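Local coordinates for D-mannose isomerase (PDB 5X32), which catalyses the reversible isomerization of D-mannose to D-fructose and, less efficiently, of D-lyxose to D-xylulose, at residues M177-A182 against K200-N205; S185-T190 against D263-E268. One frame throughout, in Å; residues are numbered along the deposited sequence.

Contact 1 of 2, residues M177-A182 against K200-N205. With PO4 (phosphate ion), chain C.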
ATOM      1  N   MET A 177       3.809  -7.339  -5.289  1.00 45.33           N
ATOM      2  CA  MET A 177       3.326  -6.006  -5.608  1.00 51.70           C
ATOM      3  C   MET A 177       3.961  -4.961  -4.697  1.00 51.12           C
ATOM      4  O   MET A 177       4.616  -3.997  -5.147  1.00 50.77           O
ATOM      5  CB  MET A 177       1.812  -5.954  -5.479  1.00 55.07           C
ATOM      6  CG  MET A 177       1.174  -4.685  -6.020  1.00 56.49           C
ATOM      7  SD  MET A 177      -0.615  -4.663  -5.740  1.00 65.74           S
ATOM      8  CE  MET A 177      -0.652  -4.762  -3.940  1.00 58.35           C
ATOM      9  N   HIS A 178       3.800  -5.167  -3.398  1.00 56.81           N
ATOM     10  CA  HIS A 178       4.322  -4.178  -2.457  1.00 53.03           C
ATOM     11  C   HIS A 178       5.844  -4.149  -2.489  1.00 56.34           C
ATOM     12  O   HIS A 178       6.474  -3.115  -2.220  1.00 53.90           O
ATOM     13  CB  HIS A 178       3.781  -4.466  -1.073  1.00 49.44           C
ATOM     14  CG  HIS A 178       2.398  -3.944  -0.872  1.00 54.29           C
ATOM     15  ND1 HIS A 178       2.100  -2.599  -0.940  1.00 58.12           N
ATOM     16  CD2 HIS A 178       1.219  -4.585  -0.697  1.00 56.25           C
ATOM     17  CE1 HIS A 178       0.803  -2.430  -0.752  1.00 57.38           C
ATOM     18  NE2 HIS A 178       0.244  -3.620  -0.605  1.00 61.12           N
ATOM     19  N   MET A 179       6.432  -5.290  -2.830  1.00 46.93           N
ATOM     20  CA  MET A 179       7.860  -5.354  -2.987  1.00 47.75           C
ATOM     21  C   MET A 179       8.321  -4.459  -4.123  1.00 53.90           C
ATOM     22  O   MET A 179       9.257  -3.677  -3.947  1.00 57.78           O
ATOM     23  CB  MET A 179       8.294  -6.791  -3.218  1.00 57.60           C
ATOM     24  CG  MET A 179       9.774  -6.988  -3.071  1.00 62.86           C
ATOM     25  SD  MET A 179      10.333  -6.591  -1.410  1.00 70.25           S
ATOM     26  CE  MET A 179      11.991  -6.043  -1.836  1.00 63.78           C
ATOM     27  N   CYS A 180       7.607  -4.529  -5.249  1.00 51.95           N
ATOM     28  CA  CYS A 180       7.880  -3.694  -6.406  1.00 49.69           C
ATOM     29  C   CYS A 180       7.813  -2.233  -6.048  1.00 50.14           C
ATOM     30  O   CYS A 180       8.732  -1.450  -6.348  1.00 53.77           O
ATOM     31  CB  CYS A 180       6.869  -3.999  -7.517  1.00 53.33           C
ATOM     32  SG  CYS A 180       6.804  -2.754  -8.842  1.00 55.05           S
ATOM     33  N   GLU A 181       6.749  -1.882  -5.338  1.00 51.98           N
ATOM     34  CA  GLU A 181       6.570  -0.515  -4.879  1.00 52.35           C
ATOM     35  C   GLU A 181       7.712  -0.028  -3.989  1.00 59.70           C
ATOM     36  O   GLU A 181       8.265   1.080  -4.177  1.00 62.49           O
ATOM     37  CB  GLU A 181       5.279  -0.428  -4.099  1.00 55.25           C
ATOM     38  CG  GLU A 181       5.145   0.833  -3.298  1.00 59.82           C
ATOM     39  CD  GLU A 181       4.144   0.688  -2.162  1.00 67.93           C
ATOM     40  OE1 GLU A 181       3.884  -0.465  -1.724  1.00 70.25           O
ATOM     41  OE2 GLU A 181       3.626   1.734  -1.700  1.00 68.05           O
ATOM     42  N   ALA A 182       8.089  -0.893  -3.047  1.00 54.86           N
ATOM     43  CA  ALA A 182       9.094  -0.561  -2.060  1.00 57.09           C
ATOM     44  C   ALA A 182      10.406  -0.305  -2.757  1.00 59.24           C
ATOM     45  O   ALA A 182      11.102   0.675  -2.461  1.00 58.14           O
ATOM     46  CB  ALA A 182       9.237  -1.687  -1.039  1.00 57.28           C
ATOM     47  N   LYS A 200      11.268  -3.558 -11.868  1.00 62.90           N
ATOM     48  CA  LYS A 200      10.743  -3.804 -13.209  1.00 60.62           C
ATOM     49  C   LYS A 200      10.584  -5.287 -13.529  1.00 57.46           C
ATOM     50  O   LYS A 200       9.652  -5.678 -14.256  1.00 57.33           O
ATOM     51  CB  LYS A 200      11.614  -3.114 -14.248  1.00 54.99           C
ATOM     52  CG  LYS A 200      11.832  -1.648 -13.940  1.00 63.63           C
ATOM     53  CD  LYS A 200      12.629  -0.969 -15.027  1.00 70.41           C
ATOM     54  CE  LYS A 200      12.208  -1.497 -16.379  1.00 61.15           C
ATOM     55  NZ  LYS A 200      12.516  -0.551 -17.473  1.00 67.48           N
ATOM     56  N   LEU A 201      11.466  -6.110 -12.969  1.00 58.78           N
ATOM     57  CA  LEU A 201      11.361  -7.559 -13.159  1.00 59.48           C
ATOM     58  C   LEU A 201      10.099  -8.123 -12.491  1.00 61.04           C
ATOM     59  O   LEU A 201       9.400  -8.970 -13.061  1.00 55.85           O
ATOM     60  CB  LEU A 201      12.604  -8.262 -12.617  1.00 61.19           C
ATOM     61  CG  LEU A 201      12.644  -9.790 -12.732  1.00 63.69           C
ATOM     62  CD1 LEU A 201      12.322 -10.266 -14.128  1.00 50.92           C
ATOM     63  CD2 LEU A 201      13.981 -10.353 -12.255  1.00 61.75           C
ATOM     64  N   LEU A 202       9.824  -7.650 -11.277  1.00 62.21           N
ATOM     65  CA  LEU A 202       8.633  -8.046 -10.540  1.00 57.77           C
ATOM     66  C   LEU A 202       7.388  -7.604 -11.301  1.00 59.51           C
ATOM     67  O   LEU A 202       6.423  -8.373 -11.469  1.00 56.25           O
ATOM     68  CB  LEU A 202       8.658  -7.452  -9.131  1.00 56.76           C
ATOM     69  CG  LEU A 202       9.775  -7.997  -8.246  1.00 58.90           C
ATOM     70  CD1 LEU A 202       9.860  -7.276  -6.910  1.00 57.54           C
ATOM     71  CD2 LEU A 202       9.566  -9.486  -8.045  1.00 61.94           C
ATOM     72  N   ALA A 203       7.421  -6.353 -11.753  1.00 59.97           N
ATOM     73  CA  ALA A 203       6.334  -5.799 -12.549  1.00 58.64           C
ATOM     74  C   ALA A 203       6.055  -6.693 -13.738  1.00 58.66           C
ATOM     75  O   ALA A 203       4.913  -7.092 -13.943  1.00 58.57           O
ATOM     76  CB  ALA A 203       6.662  -4.381 -13.017  1.00 58.42           C
ATOM     77  N   LYS A 204       7.104  -7.038 -14.494  1.00 56.85           N
ATOM     78  CA  LYS A 204       6.942  -7.887 -15.677  1.00 61.28           C
ATOM     79  C   LYS A 204       6.355  -9.243 -15.308  1.00 62.85           C
ATOM     80  O   LYS A 204       5.443  -9.748 -15.986  1.00 58.05           O
ATOM     81  CB  LYS A 204       8.267  -8.092 -16.412  1.00 66.31           C
ATOM     82  CG  LYS A 204       8.139  -9.035 -17.621  1.00 59.77           C
ATOM     83  CD  LYS A 204       9.041  -8.651 -18.778  1.00 63.61           C
ATOM     84  CE  LYS A 204       8.369  -7.625 -19.672  1.00 73.02           C
ATOM     85  NZ  LYS A 204       9.285  -6.884 -20.574  1.00 73.45           N
ATOM     86  N   ASN A 205       6.934  -9.859 -14.279  1.00 55.53           N
ATOM     87  CA  ASN A 205       6.544 -11.205 -13.883  1.00 58.85           C
ATOM     88  C   ASN A 205       5.131 -11.364 -13.359  1.00 62.09           C
ATOM     89  O   ASN A 205       4.493 -12.408 -13.570  1.00 64.50           O
ATOM     90  CB  ASN A 205       7.533 -11.736 -12.866  1.00 58.34           C
ATOM     91  CG  ASN A 205       8.748 -12.278 -13.537  1.00 64.82           C
ATOM     92  OD1 ASN A 205       8.615 -12.947 -14.562  1.00 57.99           O
ATOM     93  ND2 ASN A 205       9.936 -11.995 -12.999  1.00 65.57           N
TER
HETATM   94  P   PO4 C 401      -2.756  -4.635   0.143  1.00 84.04           P
HETATM   95  O1  PO4 C 401      -2.170  -5.953  -0.316  1.00 72.41           O
HETATM   96  O2  PO4 C 401      -4.240  -4.820   0.421  1.00 73.69           O
HETATM   97  O3  PO4 C 401      -2.605  -3.530  -0.889  1.00 69.96           O
HETATM   98  O4  PO4 C 401      -1.992  -4.242   1.382  1.00 72.61           O
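In the (alpha/alpha)6 barrel of the N-acylglucosamine 2-epimerase family, helices 173-190 and 193-212 form a close antiparallel hairpin, held here by L202 against M179 and C180. The short axes of residues 177-182 and 200-205 come within 8.9 Å at 150°, and no hydrogen bond links them: the join is apolar. L202 leans across from its helix with CD1 3.9 Å from M179 CG, the two side chains slanting past each other. M179 starts toward L202, but the bend at its second torsion (chi2 62°) carries its sulfur end away, leaving CB and CG to make the contact. Beside them C180 CB faces L202 CB at 4.2 Å, and C180 SG brushes the methyl of A203.

Another face of helix 173-190 turns toward a bound phosphate ion, which probably came from the crystallisation liquor. One turn apart, H178 ND1 donates a nearly straight bond (170°) to E181 OE1 at 2.9 Å, with the oxygen in the ring plane. That bond probably helps hold the ring's rotation, and H178 NE2 donates to O3 of the phosphate ion at 2.9 Å; Y113 OH binds the same ion. A phenylalanine in place of H178 has neither N-H, and would probably leave the E181 carboxylate freer to turn and the phosphate held less firmly.

Around the hairpin, M177 packs on helix 249-265 at H251, probably a catalytic proton donor/acceptor, as in related enzymes. M179 lies against helix 112-127 and strand 155-160, the latter also touched by L202, while A203 reaches L262 of helix 249-265.

Contact 2 of 2, residues S185-T190 against D263-E268; sequences SAFDAT and DKRSPE
The charged part of this contact is D188 against R265, a salt bridge between the C-terminal part of helix 173-190 and the end of helix 249-265. D188 OD1 lies 3.2 Å from R265 NH1, yet the carboxylate sits over one face of the guanidinium rather than at its N-H edge. D188 OD2 rides 3.1 Å above the plane of the R265 guanidinium, offset toward its rim. The two flat groups stand 77° apart, so attraction of charge holds the pair and no N-H is aimed at an oxygen. R265 gets there by running extended from CG to NE (chi2 -170°, chi3 -171°), its side chain crossing that of D188 at about a right angle.

The apolar part is slight: R265 CD lies near the plane of the F187 ring, at its edge, 4.4 Å from CD2.

No hydrogen bond crosses between the segments; within them, T190 OG1 gives one to A186 O at 2.7 Å, from above the carbonyl plane, and T190 N donates to that oxygen as well. Past the last helical turn of 249-265, E268 N makes a weak bond back to D263 OD1.

K390 NZ comes close to R265 NH2, a like charge that the D188 carboxylate probably helps to offset. F187 and S266 both rest on L196 of helix 193-212, while A186 and T190 reach helix 133-147, and S185 and A189 lie against helix 112-127.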
ATOM      1  N   SER A 185      10.636   2.988  -4.299  1.00 60.40           N
ATOM      2  CA  SER A 185      10.929   3.988  -3.274  1.00 57.93           C
ATOM      3  C   SER A 185      12.432   3.993  -2.966  1.00 66.87           C
ATOM      4  O   SER A 185      13.058   5.049  -2.753  1.00 62.26           O
ATOM      5  CB  SER A 185      10.128   3.706  -2.006  1.00 58.66           C
ATOM      6  OG  SER A 185      10.338   4.708  -1.023  1.00 69.37           O
ATOM      7  N   ALA A 186      13.006   2.793  -2.972  1.00 64.04           N
ATOM      8  CA  ALA A 186      14.418   2.617  -2.684  1.00 65.33           C
ATOM      9  C   ALA A 186      15.250   3.233  -3.800  1.00 67.46           C
ATOM     10  O   ALA A 186      16.238   3.911  -3.540  1.00 71.28           O
ATOM     11  CB  ALA A 186      14.750   1.139  -2.519  1.00 62.02           C
ATOM     12  N   PHE A 187      14.865   2.982  -5.043  1.00 66.41           N
ATOM     13  CA  PHE A 187      15.560   3.595  -6.167  1.00 70.06           C
ATOM     14  C   PHE A 187      15.495   5.121  -6.126  1.00 67.81           C
ATOM     15  O   PHE A 187      16.461   5.785  -6.455  1.00 72.14           O
ATOM     16  CB  PHE A 187      15.023   3.089  -7.500  1.00 67.93           C
ATOM     17  CG  PHE A 187      15.583   3.826  -8.678  1.00 73.61           C
ATOM     18  CD1 PHE A 187      16.910   3.658  -9.039  1.00 74.15           C
ATOM     19  CD2 PHE A 187      14.799   4.686  -9.423  1.00 75.99           C
ATOM     20  CE1 PHE A 187      17.442   4.335 -10.123  1.00 73.29           C
ATOM     21  CE2 PHE A 187      15.329   5.361 -10.513  1.00 76.74           C
ATOM     22  CZ  PHE A 187      16.650   5.186 -10.860  1.00 68.21           C
ATOM     23  N   ASP A 188      14.350   5.688  -5.777  1.00 67.75           N
ATOM     24  CA  ASP A 188      14.276   7.143  -5.686  1.00 68.91           C
ATOM     25  C   ASP A 188      15.191   7.673  -4.579  1.00 77.45           C
ATOM     26  O   ASP A 188      15.868   8.693  -4.742  1.00 76.36           O
ATOM     27  CB  ASP A 188      12.843   7.610  -5.420  1.00 72.70           C
ATOM     28  CG  ASP A 188      11.930   7.488  -6.630  1.00 76.49           C
ATOM     29  OD1 ASP A 188      12.395   7.179  -7.758  1.00 78.70           O
ATOM     30  OD2 ASP A 188      10.722   7.735  -6.441  1.00 79.31           O
ATOM     31  N   ALA A 189      15.214   6.962  -3.457  1.00 70.87           N
ATOM     32  CA  ALA A 189      15.964   7.414  -2.304  1.00 68.92           C
ATOM     33  C   ALA A 189      17.471   7.252  -2.471  1.00 75.40           C
ATOM     34  O   ALA A 189      18.250   8.035  -1.903  1.00 75.39           O
ATOM     35  CB  ALA A 189      15.497   6.670  -1.056  1.00 76.67           C
ATOM     36  N   THR A 190      17.884   6.237  -3.232  1.00 72.88           N
ATOM     37  CA  THR A 190      19.294   5.855  -3.295  1.00 72.65           C
ATOM     38  C   THR A 190      19.879   5.966  -4.686  1.00 71.49           C
ATOM     39  O   THR A 190      21.093   6.035  -4.847  1.00 77.52           O
ATOM     40  CB  THR A 190      19.520   4.390  -2.840  1.00 73.65           C
ATOM     41  OG1 THR A 190      18.882   3.485  -3.758  1.00 70.14           O
ATOM     42  CG2 THR A 190      19.012   4.165  -1.428  1.00 69.83           C
ATOM     43  N   ASP A 263       6.863   3.463 -15.704  1.00 63.03           N
ATOM     44  CA  ASP A 263       6.944   3.975 -17.058  1.00 63.19           C
ATOM     45  C   ASP A 263       7.530   5.379 -17.065  1.00 66.45           C
ATOM     46  O   ASP A 263       8.005   5.841 -18.107  1.00 66.06           O
ATOM     47  CB  ASP A 263       5.575   3.959 -17.740  1.00 64.48           C
ATOM     48  CG  ASP A 263       5.684   4.074 -19.245  1.00 67.69           C
ATOM     49  OD1 ASP A 263       6.813   3.943 -19.764  1.00 70.28           O
ATOM     50  OD2 ASP A 263       4.641   4.244 -19.908  1.00 76.36           O
ATOM     51  N   LYS A 264       7.484   6.086 -15.934  1.00 63.78           N
ATOM     52  CA  LYS A 264       8.132   7.392 -15.965  1.00 65.97           C
ATOM     53  C   LYS A 264       9.586   7.265 -15.543  1.00 71.90           C
ATOM     54  O   LYS A 264      10.425   8.056 -15.963  1.00 75.65           O
ATOM     55  CB  LYS A 264       7.410   8.384 -15.043  1.00 65.28           C
ATOM     56  CG  LYS A 264       8.287   9.424 -14.261  1.00 87.53           C
ATOM     57  CD  LYS A 264       9.196  10.392 -15.047  1.00 82.70           C
ATOM     58  CE  LYS A 264       9.640  11.559 -14.160  1.00 90.84           C
ATOM     59  NZ  LYS A 264      10.386  11.085 -12.907  1.00 88.05           N
ATOM     60  N   ARG A 265       9.928   6.216 -14.812  1.00 70.35           N
ATOM     61  CA  ARG A 265      11.312   6.066 -14.388  1.00 66.60           C
ATOM     62  C   ARG A 265      12.155   5.365 -15.436  1.00 69.97           C
ATOM     63  O   ARG A 265      13.222   5.845 -15.816  1.00 74.36           O
ATOM     64  CB  ARG A 265      11.379   5.319 -13.059  1.00 66.07           C
ATOM     65  CG  ARG A 265      10.434   5.898 -12.054  1.00 68.42           C
ATOM     66  CD  ARG A 265      10.619   5.357 -10.651  1.00 70.37           C
ATOM     67  NE  ARG A 265       9.531   5.807  -9.794  1.00 67.64           N
ATOM     68  CZ  ARG A 265       9.329   7.066  -9.419  1.00 70.68           C
ATOM     69  NH1 ARG A 265      10.150   8.027  -9.817  1.00 81.42           N
ATOM     70  NH2 ARG A 265       8.302   7.367  -8.636  1.00 68.89           N
ATOM     71  N   SER A 266      11.662   4.241 -15.926  1.00 69.69           N
ATOM     72  CA  SER A 266      12.402   3.451 -16.890  1.00 63.15           C
ATOM     73  C   SER A 266      11.397   2.853 -17.867  1.00 65.03           C
ATOM     74  O   SER A 266      10.912   1.736 -17.662  1.00 65.47           O
ATOM     75  CB  SER A 266      13.216   2.380 -16.150  1.00 65.18           C
ATOM     76  OG  SER A 266      13.902   1.502 -17.018  1.00 67.34           O
ATOM     77  N   PRO A 267      11.055   3.620 -18.921  1.00 70.10           N
ATOM     78  CA  PRO A 267       9.946   3.335 -19.853  1.00 60.61           C
ATOM     79  C   PRO A 267       9.980   1.969 -20.538  1.00 60.91           C
ATOM     80  O   PRO A 267      11.036   1.381 -20.717  1.00 68.55           O
ATOM     81  CB  PRO A 267      10.058   4.443 -20.899  1.00 57.38           C
ATOM     82  CG  PRO A 267      10.935   5.489 -20.322  1.00 57.77           C
ATOM     83  CD  PRO A 267      11.758   4.880 -19.233  1.00 67.41           C
ATOM     84  N   GLU A 268       8.802   1.491 -20.917  1.00 60.96           N
ATOM     85  CA  GLU A 268       8.607   0.177 -21.516  1.00 60.43           C
ATOM     86  C   GLU A 268       7.279   0.206 -22.265  1.00 63.99           C
ATOM     87  O   GLU A 268       6.262   0.617 -21.695  1.00 64.64           O
ATOM     88  CB  GLU A 268       8.593  -0.917 -20.452  1.00 62.62           C
ATOM     89  CG  GLU A 268       9.409  -2.144 -20.803  1.00 71.59           C
ATOM     90  CD  GLU A 268      10.879  -1.976 -20.455  1.00 78.99           C
ATOM     91  OE1 GLU A 268      11.198  -1.731 -19.274  1.00 81.10           O
ATOM     92  OE2 GLU A 268      11.724  -2.083 -21.362  1.00 89.90           O
TER

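In the fold
Both contacts use helix 173-190, at successive points along it, and their centres are 11 Å apart. Contact 1 is buried: there the helix meets its hairpin partner through apolar side chains, with polar groups turned to the phosphate site on another face. Contact 2 is at the surface, away from the annotated sites, and joins the same helix to the end of helix 249-265, more distant in sequence, mainly by charge. K200, on the partner helix of contact 1, ties the two together: its NZ forms a salt bridge with E268 OE1 and a probable hydrogen bond with S266 OG, both in the loop of contact 2.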